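Local coordinates for protein glucoamylase (PDB 1LF6) that hydrolyses terminal 1,4-linked alpha-D-glucose residues from the non-reducing ends of glucan chains, as a family 15 glycoside hydrolase, at residues Met180-Asp184 with Asn185-Ala189; Thr281-Cys284 with Asn285-Asn289; Leu365-Leu368 with Ala369-Lys373; Lys473-Glu476 with Lys477-Asn480. One frame throughout, in Å; residues are numbered along the deposited sequence.

Contact 1. Residues Met180-Asp184 with Asn185-Ala189; sequences MAKRD and NVYTA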
loop_
_atom_site.group_PDB
_atom_site.type_symbol
_atom_site.label_atom_id
_atom_site.label_comp_id
_atom_site.label_asym_id
_atom_site.label_seq_id
_atom_site.Cartn_x
_atom_site.Cartn_y
_atom_site.Cartn_z
ATOM N N MET A 180 6.665 -18.752 -21.438
ATOM C CA MET A 180 5.409 -18.928 -20.723
ATOM C C MET A 180 5.592 -19.424 -19.293
ATOM O O MET A 180 6.579 -20.087 -18.972
ATOM C CB MET A 180 4.519 -19.922 -21.474
ATOM C CG MET A 180 4.415 -19.668 -22.970
ATOM S SD MET A 180 3.664 -18.080 -23.357
ATOM C CE MET A 180 1.976 -18.409 -22.846
ATOM N N ALA A 181 4.621 -19.103 -18.444
ATOM C CA ALA A 181 4.628 -19.526 -17.049
ATOM C C ALA A 181 3.183 -19.748 -16.639
ATOM O O ALA A 181 2.288 -19.024 -17.079
ATOM C CB ALA A 181 5.268 -18.458 -16.170
ATOM N N LYS A 182 2.943 -20.753 -15.805
ATOM C CA LYS A 182 1.584 -21.026 -15.375
ATOM C C LYS A 182 1.496 -21.707 -14.020
ATOM O O LYS A 182 2.463 -22.289 -13.523
ATOM C CB LYS A 182 0.861 -21.873 -16.430
ATOM C CG LYS A 182 1.470 -23.249 -16.666
ATOM C CD LYS A 182 0.680 -24.353 -15.970
ATOM C CE LYS A 182 -0.669 -24.573 -16.636
ATOM N NZ LYS A 182 -1.442 -25.664 -15.986
ATOM N N ARG A 183 0.317 -21.597 -13.424
ATOM C CA ARG A 183 0.006 -22.202 -12.141
ATOM C C ARG A 183 -1.501 -22.058 -12.026
ATOM O O ARG A 183 -2.024 -20.945 -11.993
ATOM C CB ARG A 183 0.686 -21.466 -10.987
ATOM C CG ARG A 183 0.650 -22.276 -9.703
ATOM C CD ARG A 183 0.601 -21.410 -8.461
ATOM N NE ARG A 183 -0.006 -22.160 -7.365
ATOM C CZ ARG A 183 -0.433 -21.625 -6.226
ATOM N NH1 ARG A 183 -0.973 -22.402 -5.297
ATOM N NH2 ARG A 183 -0.321 -20.321 -6.012
ATOM N N ASP A 184 -2.196 -23.187 -11.976
ATOM C CA ASP A 184 -3.646 -23.181 -11.907
ATOM C C ASP A 184 -4.203 -22.501 -13.156
ATOM O O ASP A 184 -3.781 -22.800 -14.273
ATOM C CB ASP A 184 -4.141 -22.460 -10.646
ATOM C CG ASP A 184 -3.900 -23.265 -9.384
ATOM O OD1 ASP A 184 -4.145 -24.493 -9.410
ATOM O OD2 ASP A 184 -3.477 -22.682 -8.365
ATOM N N ASN A 185 -5.139 -21.580 -12.967
ATOM C CA ASN A 185 -5.762 -20.886 -14.088
ATOM C C ASN A 185 -5.053 -19.600 -14.510
ATOM O O ASN A 185 -5.600 -18.825 -15.293
ATOM C CB ASN A 185 -7.211 -20.565 -13.736
ATOM C CG ASN A 185 -7.324 -19.736 -12.475
ATOM O OD1 ASN A 185 -6.886 -20.153 -11.401
ATOM N ND2 ASN A 185 -7.909 -18.547 -12.598
ATOM N N VAL A 186 -3.845 -19.367 -14.008
ATOM C CA VAL A 186 -3.131 -18.146 -14.366
ATOM C C VAL A 186 -1.907 -18.380 -15.244
ATOM O O VAL A 186 -0.983 -19.095 -14.861
ATOM C CB VAL A 186 -2.690 -17.372 -13.103
ATOM C CG1 VAL A 186 -1.966 -16.092 -13.505
ATOM C CG2 VAL A 186 -3.900 -17.048 -12.243
ATOM N N TYR A 187 -1.903 -17.757 -16.419
ATOM C CA TYR A 187 -0.796 -17.890 -17.365
ATOM C C TYR A 187 -0.171 -16.537 -17.687
ATOM O O TYR A 187 -0.863 -15.519 -17.754
ATOM C CB TYR A 187 -1.284 -18.507 -18.684
ATOM C CG TYR A 187 -1.799 -19.925 -18.592
ATOM C CD1 TYR A 187 -1.057 -20.989 -19.107
ATOM C CD2 TYR A 187 -3.038 -20.202 -18.018
ATOM C CE1 TYR A 187 -1.539 -22.294 -19.055
ATOM C CE2 TYR A 187 -3.530 -21.505 -17.961
ATOM C CZ TYR A 187 -2.776 -22.545 -18.481
ATOM O OH TYR A 187 -3.262 -23.831 -18.417
ATOM N N THR A 188 1.141 -16.536 -17.896
ATOM C CA THR A 188 1.858 -15.325 -18.259
ATOM C C THR A 188 2.669 -15.607 -19.518
ATOM O O THR A 188 3.153 -16.724 -19.729
ATOM C CB THR A 188 2.824 -14.855 -17.148
ATOM O OG1 THR A 188 3.934 -15.759 -17.052
ATOM C CG2 THR A 188 2.097 -14.786 -15.810
ATOM N N ALA A 189 2.810 -14.586 -20.352
ATOM C CA ALA A 189 3.559 -14.704 -21.593
ATOM C C ALA A 189 4.526 -13.534 -21.700
ATOM O O ALA A 189 4.110 -12.375 -21.694
ATOM C CB ALA A 189 2.599 -14.706 -22.777
#
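K182 and Y187 face each other across a tight beta hairpin and run side by side in the same direction. K182 CB sits over one face of the Y187 ring, 3.8 Å from its centroid, a CH-pi contact. The lysine chain then follows the ring outward. Its chi1 of 63° puts CG between the backbone N and carbonyl carbon, and bends at chi2 and chi3 bring K182 CE to 3.2 Å from Y187 OH. Further from the turn the packing is buried. M180 SD rests 3.6 Å from A189 CB on the same face as the lysine and tyrosine. On the other face A181 CB meets T188 OG1 at 3.1 Å, and that hydroxyl bonds to Y155. Four backbone hydrogen bonds tie the strands: A181 and T188 form one hydrogen-bonded pair, R183 and V186 the other. The loose end is the type II' turn R183-V186. D184 is exposed there, and D184 OD2 lies 3.6 Å from R183 NE, above the guanidinium plane, a long salt bridge of charges alone. N185 OD1 reaches K160. The hairpin lies within a large antiparallel sheet, between strands 166-173 and 243-251, with helix 254-266 against M180, Y187 and A189.

Contact 2. Residues Thr281-Cys284 with Asn285-Asn289; sequences TKYC and NTLNN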
loop_
_atom_site.group_PDB
_atom_site.type_symbol
_atom_site.label_atom_id
_atom_site.label_comp_id
_atom_site.label_asym_id
_atom_site.label_seq_id
_atom_site.Cartn_x
_atom_site.Cartn_y
_atom_site.Cartn_z
ATOM N N THR A 281 -4.662 11.423 -16.748
ATOM C CA THR A 281 -4.742 12.877 -16.728
ATOM C C THR A 281 -6.202 13.294 -16.621
ATOM O O THR A 281 -6.547 14.215 -15.882
ATOM C CB THR A 281 -4.122 13.477 -18.007
ATOM O OG1 THR A 281 -2.775 13.012 -18.139
ATOM C CG2 THR A 281 -4.106 14.995 -17.936
ATOM N N LYS A 282 -7.057 12.593 -17.356
ATOM C CA LYS A 282 -8.489 12.860 -17.345
ATOM C C LYS A 282 -9.025 12.776 -15.917
ATOM O O LYS A 282 -9.833 13.603 -15.483
ATOM C CB LYS A 282 -9.208 11.831 -18.218
ATOM C CG LYS A 282 -10.716 11.954 -18.207
ATOM C CD LYS A 282 -11.352 10.817 -18.982
ATOM C CE LYS A 282 -12.861 10.959 -19.022
ATOM N NZ LYS A 282 -13.477 9.874 -19.836
ATOM N N TYR A 283 -8.576 11.761 -15.189
ATOM C CA TYR A 283 -9.010 11.585 -13.812
ATOM C C TYR A 283 -8.514 12.709 -12.916
ATOM O O TYR A 283 -9.282 13.253 -12.130
ATOM C CB TYR A 283 -8.528 10.246 -13.251
ATOM C CG TYR A 283 -8.777 10.129 -11.766
ATOM C CD1 TYR A 283 -7.720 10.158 -10.853
ATOM C CD2 TYR A 283 -10.076 10.032 -11.267
ATOM C CE1 TYR A 283 -7.956 10.090 -9.474
ATOM C CE2 TYR A 283 -10.324 9.966 -9.897
ATOM C CZ TYR A 283 -9.261 9.994 -9.006
ATOM O OH TYR A 283 -9.505 9.908 -7.655
ATOM N N CYS A 284 -7.237 13.059 -13.034
ATOM C CA CYS A 284 -6.678 14.125 -12.207
ATOM C C CYS A 284 -7.414 15.438 -12.405
ATOM O O CYS A 284 -7.671 16.165 -11.442
ATOM C CB CYS A 284 -5.193 14.333 -12.514
ATOM S SG CYS A 284 -4.122 13.001 -11.944
ATOM N N ASN A 285 -7.761 15.736 -13.655
ATOM C CA ASN A 285 -8.447 16.983 -13.968
ATOM C C ASN A 285 -9.897 17.009 -13.529
ATOM O O ASN A 285 -10.588 18.011 -13.687
ATOM C CB ASN A 285 -8.340 17.287 -15.463
ATOM C CG ASN A 285 -6.927 17.620 -15.876
ATOM O OD1 ASN A 285 -6.172 18.209 -15.103
ATOM N ND2 ASN A 285 -6.562 17.255 -17.098
ATOM N N THR A 286 -10.356 15.900 -12.968
ATOM C CA THR A 286 -11.717 15.817 -12.482
ATOM C C THR A 286 -11.708 16.192 -10.996
ATOM O O THR A 286 -12.752 16.455 -10.400
ATOM C CB THR A 286 -12.274 14.385 -12.670
ATOM O OG1 THR A 286 -13.696 14.441 -12.809
ATOM C CG2 THR A 286 -11.937 13.504 -11.475
ATOM N N LEU A 287 -10.509 16.249 -10.420
ATOM C CA LEU A 287 -10.328 16.561 -9.001
ATOM C C LEU A 287 -10.168 18.051 -8.711
ATOM O O LEU A 287 -9.747 18.821 -9.572
ATOM C CB LEU A 287 -9.092 15.825 -8.467
ATOM C CG LEU A 287 -8.992 14.312 -8.721
ATOM C CD1 LEU A 287 -7.639 13.815 -8.235
ATOM C CD2 LEU A 287 -10.113 13.575 -8.012
ATOM N N ASN A 288 -10.501 18.450 -7.487
ATOM C CA ASN A 288 -10.356 19.844 -7.080
ATOM C C ASN A 288 -8.875 20.211 -7.164
ATOM O O ASN A 288 -8.008 19.421 -6.781
ATOM C CB ASN A 288 -10.836 20.045 -5.638
ATOM C CG ASN A 288 -12.285 19.641 -5.441
ATOM O OD1 ASN A 288 -13.173 20.075 -6.179
ATOM N ND2 ASN A 288 -12.536 18.814 -4.435
ATOM N N ASN A 289 -8.584 21.406 -7.665
ATOM C CA ASN A 289 -7.203 21.854 -7.780
ATOM C C ASN A 289 -6.919 22.952 -6.768
ATOM O O ASN A 289 -5.821 23.501 -6.723
ATOM C CB ASN A 289 -6.916 22.361 -9.198
ATOM C CG ASN A 289 -7.809 23.523 -9.600
ATOM O OD1 ASN A 289 -7.932 24.509 -8.873
ATOM N ND2 ASN A 289 -8.427 23.414 -10.770
HETATM O O HOH W 1 -7.496 18.845 -10.771
#
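The first torsions of Y283 and L287 bring the ring and the leucine together. Y283 chi1 of 171° places CG anti to the backbone N, and L287 chi1 of -52° sets its CG beside its own N. The two side chains cross at a slant, with L287 CD2 3.8 Å from Y283 CZ. L287 CD1 lies 3.9 Å from Y283 CE1, so both methyls of the leucine touch the ring. Y283 OH is bonded to D357. On another side of the helix T281 and N285 run alongside each other. T281 CG2 touches N285 ND2 at 3.4 Å, while N285 OD1 is bonded to K103. This is the C-terminal end of helix 269-284. The last helical turn closes with N285 N to T281 O at 3.0 Å, the donor almost in line with the carbonyl. A type I beta turn, C284-L287, then takes the chain out of the helix. L287 N bonds to C284 O from well above the carbonyl plane. A water donates to C284 O at 2.8 Å and to L287 O at 2.6 Å, bridging the two ends of the turn. Beyond the turn the chain leads toward helix 296-306, whose Y299 and M303 lie against C284. L287 packs on A355 of helix 342-355.

Contact 3. Residues Leu365-Leu368 with Ala369-Lys373; sequences LDYL and AKVVK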
loop_
_atom_site.group_PDB
_atom_site.type_symbol
_atom_site.label_atom_id
_atom_site.label_comp_id
_atom_site.label_asym_id
_atom_site.label_seq_id
_atom_site.Cartn_x
_atom_site.Cartn_y
_atom_site.Cartn_z
ATOM N N LEU A 365 -18.012 2.795 0.335
ATOM C CA LEU A 365 -19.054 2.665 1.351
ATOM C C LEU A 365 -19.966 1.498 0.996
ATOM O O LEU A 365 -20.331 0.696 1.863
ATOM C CB LEU A 365 -19.882 3.948 1.467
ATOM C CG LEU A 365 -20.977 3.953 2.540
ATOM C CD1 LEU A 365 -20.364 3.687 3.907
ATOM C CD2 LEU A 365 -21.703 5.298 2.539
ATOM N N ASP A 366 -20.331 1.400 -0.278
ATOM C CA ASP A 366 -21.192 0.313 -0.730
ATOM C C ASP A 366 -20.514 -1.044 -0.564
ATOM O O ASP A 366 -21.182 -2.063 -0.395
ATOM C CB ASP A 366 -21.597 0.540 -2.186
ATOM C CG ASP A 366 -22.709 1.559 -2.315
ATOM O OD1 ASP A 366 -22.656 2.387 -3.246
ATOM O OD2 ASP A 366 -23.638 1.524 -1.480
ATOM N N TYR A 367 -19.184 -1.056 -0.611
ATOM C CA TYR A 367 -18.439 -2.294 -0.416
ATOM C C TYR A 367 -18.670 -2.726 1.033
ATOM O O TYR A 367 -18.973 -3.886 1.311
ATOM C CB TYR A 367 -16.942 -2.061 -0.643
ATOM C CG TYR A 367 -16.083 -3.251 -0.273
ATOM C CD1 TYR A 367 -15.958 -4.338 -1.136
ATOM C CD2 TYR A 367 -15.431 -3.309 0.960
ATOM C CE1 TYR A 367 -15.203 -5.459 -0.781
ATOM C CE2 TYR A 367 -14.675 -4.427 1.326
ATOM C CZ TYR A 367 -14.568 -5.498 0.451
ATOM O OH TYR A 367 -13.841 -6.611 0.808
ATOM N N LEU A 368 -18.533 -1.774 1.953
ATOM C CA LEU A 368 -18.719 -2.032 3.382
ATOM C C LEU A 368 -20.152 -2.466 3.694
ATOM O O LEU A 368 -20.386 -3.293 4.581
ATOM C CB LEU A 368 -18.374 -0.775 4.187
ATOM C CG LEU A 368 -16.906 -0.331 4.185
ATOM C CD1 LEU A 368 -16.788 1.012 4.871
ATOM C CD2 LEU A 368 -16.045 -1.366 4.893
ATOM N N ALA A 369 -21.111 -1.891 2.976
ATOM C CA ALA A 369 -22.514 -2.233 3.167
ATOM C C ALA A 369 -22.703 -3.707 2.829
ATOM O O ALA A 369 -23.479 -4.411 3.475
ATOM C CB ALA A 369 -23.397 -1.367 2.263
ATOM N N LYS A 370 -21.974 -4.165 1.816
ATOM C CA LYS A 370 -22.036 -5.553 1.374
ATOM C C LYS A 370 -21.442 -6.443 2.469
ATOM O O LYS A 370 -21.940 -7.540 2.741
ATOM C CB LYS A 370 -21.245 -5.703 0.068
ATOM C CG LYS A 370 -21.696 -6.833 -0.855
ATOM C CD LYS A 370 -21.584 -8.203 -0.203
ATOM C CE LYS A 370 -21.888 -9.327 -1.190
ATOM N NZ LYS A 370 -20.877 -9.389 -2.284
ATOM N N VAL A 371 -20.377 -5.964 3.107
ATOM C CA VAL A 371 -19.741 -6.730 4.170
ATOM C C VAL A 371 -20.702 -6.903 5.348
ATOM O O VAL A 371 -20.839 -8.000 5.893
ATOM C CB VAL A 371 -18.433 -6.045 4.659
ATOM C CG1 VAL A 371 -17.922 -6.729 5.913
ATOM C CG2 VAL A 371 -17.364 -6.123 3.574
ATOM N N VAL A 372 -21.374 -5.822 5.731
ATOM C CA VAL A 372 -22.309 -5.877 6.846
ATOM C C VAL A 372 -23.495 -6.777 6.512
ATOM O O VAL A 372 -24.015 -7.479 7.379
ATOM C CB VAL A 372 -22.825 -4.468 7.222
ATOM C CG1 VAL A 372 -23.840 -4.568 8.354
ATOM C CG2 VAL A 372 -21.658 -3.588 7.642
ATOM N N LYS A 373 -23.911 -6.772 5.252
ATOM C CA LYS A 373 -25.032 -7.608 4.843
ATOM C C LYS A 373 -24.708 -9.087 5.046
ATOM O O LYS A 373 -25.549 -9.856 5.500
ATOM C CB LYS A 373 -25.381 -7.363 3.377
ATOM C CG LYS A 373 -26.580 -8.177 2.916
ATOM C CD LYS A 373 -26.703 -8.197 1.408
ATOM C CE LYS A 373 -27.835 -9.117 0.970
ATOM N NZ LYS A 373 -27.851 -9.292 -0.507
#
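Y367 and V371 stand one helical turn apart, and their side chains are set at an oblique angle to each other. The ring meets the valine through one methyl: Y367 CE2 is 3.9 Å from V371 CG2. With chi1 at 172°, Y367 swings its ring off the helix on the same side as V371. The same valine methyl also lies 3.6 Å from Y367 O, so this one methyl touches both the carbonyl oxygen and the ring. V372 is turned to a different side of the helix, and its CG2 sits 3.3 Å from L368 O. Beneath these side chains the backbone bonds run from residue i+4 to i. V372 N to L368 O, at 2.9 Å, is nearly straight (161°). Y367 O accepts the N-H of V371 in the carbonyl plane and a weak bond from K370 N. The polar ends look outward from this local set: Y367 OH bonds to T382, and D366 makes a salt bridge to R410. Y367 and L368 touch L345 of helix 342-355, L365 and L368 reach helix 395-407, and V372 packs on helix 414-428. A helix with one side packed on several others and lysines on its exposed side fits the (alpha/alpha) barrel of family 15.

Contact 4. Residues Lys473-Glu476 with Lys477-Asn480; sequences KYQE and KADN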
loop_
_atom_site.group_PDB
_atom_site.type_symbol
_atom_site.label_atom_id
_atom_site.label_comp_id
_atom_site.label_asym_id
_atom_site.label_seq_id
_atom_site.Cartn_x
_atom_site.Cartn_y
_atom_site.Cartn_z
ATOM N N LYS A 473 -31.992 6.480 21.453
ATOM C CA LYS A 473 -31.184 5.420 22.050
ATOM C C LYS A 473 -29.693 5.590 21.727
ATOM O O LYS A 473 -28.838 5.514 22.611
ATOM C CB LYS A 473 -31.679 4.069 21.531
ATOM C CG LYS A 473 -30.926 2.864 22.056
ATOM C CD LYS A 473 -31.536 1.575 21.503
ATOM C CE LYS A 473 -30.765 0.351 21.957
ATOM N NZ LYS A 473 -30.657 0.283 23.441
ATOM N N TYR A 474 -29.397 5.816 20.453
ATOM C CA TYR A 474 -28.028 5.994 19.997
ATOM C C TYR A 474 -27.365 7.208 20.642
ATOM O O TYR A 474 -26.274 7.099 21.194
ATOM C CB TYR A 474 -28.003 6.135 18.474
ATOM C CG TYR A 474 -28.423 4.886 17.733
ATOM C CD1 TYR A 474 -28.926 4.958 16.439
ATOM C CD2 TYR A 474 -28.316 3.625 18.326
ATOM C CE1 TYR A 474 -29.317 3.811 15.749
ATOM C CE2 TYR A 474 -28.705 2.468 17.642
ATOM C CZ TYR A 474 -29.207 2.574 16.353
ATOM O OH TYR A 474 -29.616 1.440 15.678
ATOM N N GLN A 475 -28.029 8.360 20.580
ATOM C CA GLN A 475 -27.477 9.582 21.159
ATOM C C GLN A 475 -27.261 9.511 22.658
ATOM O O GLN A 475 -26.257 10.011 23.160
ATOM C CB GLN A 475 -28.359 10.784 20.843
ATOM C CG GLN A 475 -28.068 11.410 19.498
ATOM C CD GLN A 475 -26.645 11.950 19.357
ATOM O OE1 GLN A 475 -26.256 12.383 18.279
ATOM N NE2 GLN A 475 -25.869 11.927 20.441
ATOM N N GLU A 476 -28.203 8.906 23.373
ATOM C CA GLU A 476 -28.074 8.771 24.819
ATOM C C GLU A 476 -26.816 7.977 25.154
ATOM O O GLU A 476 -26.080 8.318 26.079
ATOM C CB GLU A 476 -29.299 8.064 25.403
ATOM C CG GLU A 476 -30.375 9.009 25.913
ATOM C CD GLU A 476 -31.620 8.278 26.390
ATOM O OE1 GLU A 476 -31.484 7.346 27.208
ATOM O OE2 GLU A 476 -32.732 8.638 25.949
ATOM N N LYS A 477 -26.584 6.910 24.399
ATOM C CA LYS A 477 -25.418 6.068 24.603
ATOM C C LYS A 477 -24.168 6.895 24.304
ATOM O O LYS A 477 -23.225 6.927 25.098
ATOM C CB LYS A 477 -25.485 4.852 23.674
ATOM C CG LYS A 477 -24.478 3.756 23.985
ATOM C CD LYS A 477 -24.737 3.104 25.346
ATOM C CE LYS A 477 -26.061 2.365 25.381
ATOM N NZ LYS A 477 -26.267 1.657 26.678
ATOM N N ALA A 478 -24.178 7.581 23.166
ATOM C CA ALA A 478 -23.049 8.410 22.753
ATOM C C ALA A 478 -22.689 9.445 23.814
ATOM O O ALA A 478 -21.512 9.630 24.135
ATOM C CB ALA A 478 -23.372 9.104 21.427
ATOM N N ASP A 479 -23.703 10.116 24.354
ATOM C CA ASP A 479 -23.493 11.130 25.377
ATOM C C ASP A 479 -22.900 10.515 26.642
ATOM O O ASP A 479 -22.017 11.100 27.276
ATOM C CB ASP A 479 -24.813 11.826 25.723
ATOM C CG ASP A 479 -25.318 12.725 24.601
ATOM O OD1 ASP A 479 -26.421 13.286 24.752
ATOM O OD2 ASP A 479 -24.616 12.881 23.577
ATOM N N ASN A 480 -23.396 9.337 27.006
ATOM C CA ASN A 480 -22.918 8.638 28.191
ATOM C C ASN A 480 -21.446 8.262 28.033
ATOM O O ASN A 480 -20.617 8.572 28.894
ATOM C CB ASN A 480 -23.756 7.376 28.432
ATOM C CG ASN A 480 -23.251 6.556 29.608
ATOM O OD1 ASN A 480 -23.203 7.039 30.742
ATOM N ND2 ASN A 480 -22.871 5.312 29.345
#
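Q475 and D479 are the side chains that meet most directly here, one turn apart on the helix. Their contact is polar but loose. Q475 NE2 lies 3.5 Å from D479 OD2, and the side chains cross with the amide and carboxylate planes 48° apart. A bend at chi2 (-61°) turns the amide toward the C-terminal end of the helix, bringing NE2 to 3.9 Å from A478 CB as well. The carboxylate of D479 has stronger partners elsewhere. OD1 forms a salt bridge with R681, and OD2 is hydrogen-bonded to Y682 OH. These two partners, both on helix 676-682, probably hold the D479 carboxylate in its rotation.

The backbone bonds are regular. K477, A478, D479 and N480 each give their N-H to the carbonyl four residues earlier. The shortest is D479 N to Q475 O, 2.8 Å; that of A478 N to Y474 O is the straightest at 166° and lies in the carbonyl plane.

Charges form a third group. K473 NZ and K477 NZ are 5.6 Å apart, like charges on one side of the helix. The two amines are not in contact.

Packing against other helices forms the last group. Y474 lies against A422 and I426 of helix 414-428, and its hydroxyl bonds to D423. K477 touches L455 of helix 445-464. Q475 and A478 touch T456 of the same helix. Both also meet Y682 of helix 676-682. One side packed on neighbouring helices and another bearing exposed charged residues is the pattern of an amphipathic helix, here in the helical (alpha/alpha) barrel domain of the enzyme.

How the contacts relate
The four contacts follow one another along the chain without overlap, and none touches another. Contact 1 belongs to the N-terminal beta sandwich, on hairpin strands 176-183 and 186-192. Contact 2 ends helix 269-284, on the way from that region to the helical one; its centre is about 36 Å from that of contact 1. Contacts 3 and 4 lie on helices 358-375 and 468-489 of the helical domain, with centres about 24 Å apart. Contacts 1 and 4 are the most distant, about 55 Å between centres, on opposite sides of the chain's centre. Together they sample both domains and their connection, all away from the probable catalytic residues E435 and E438.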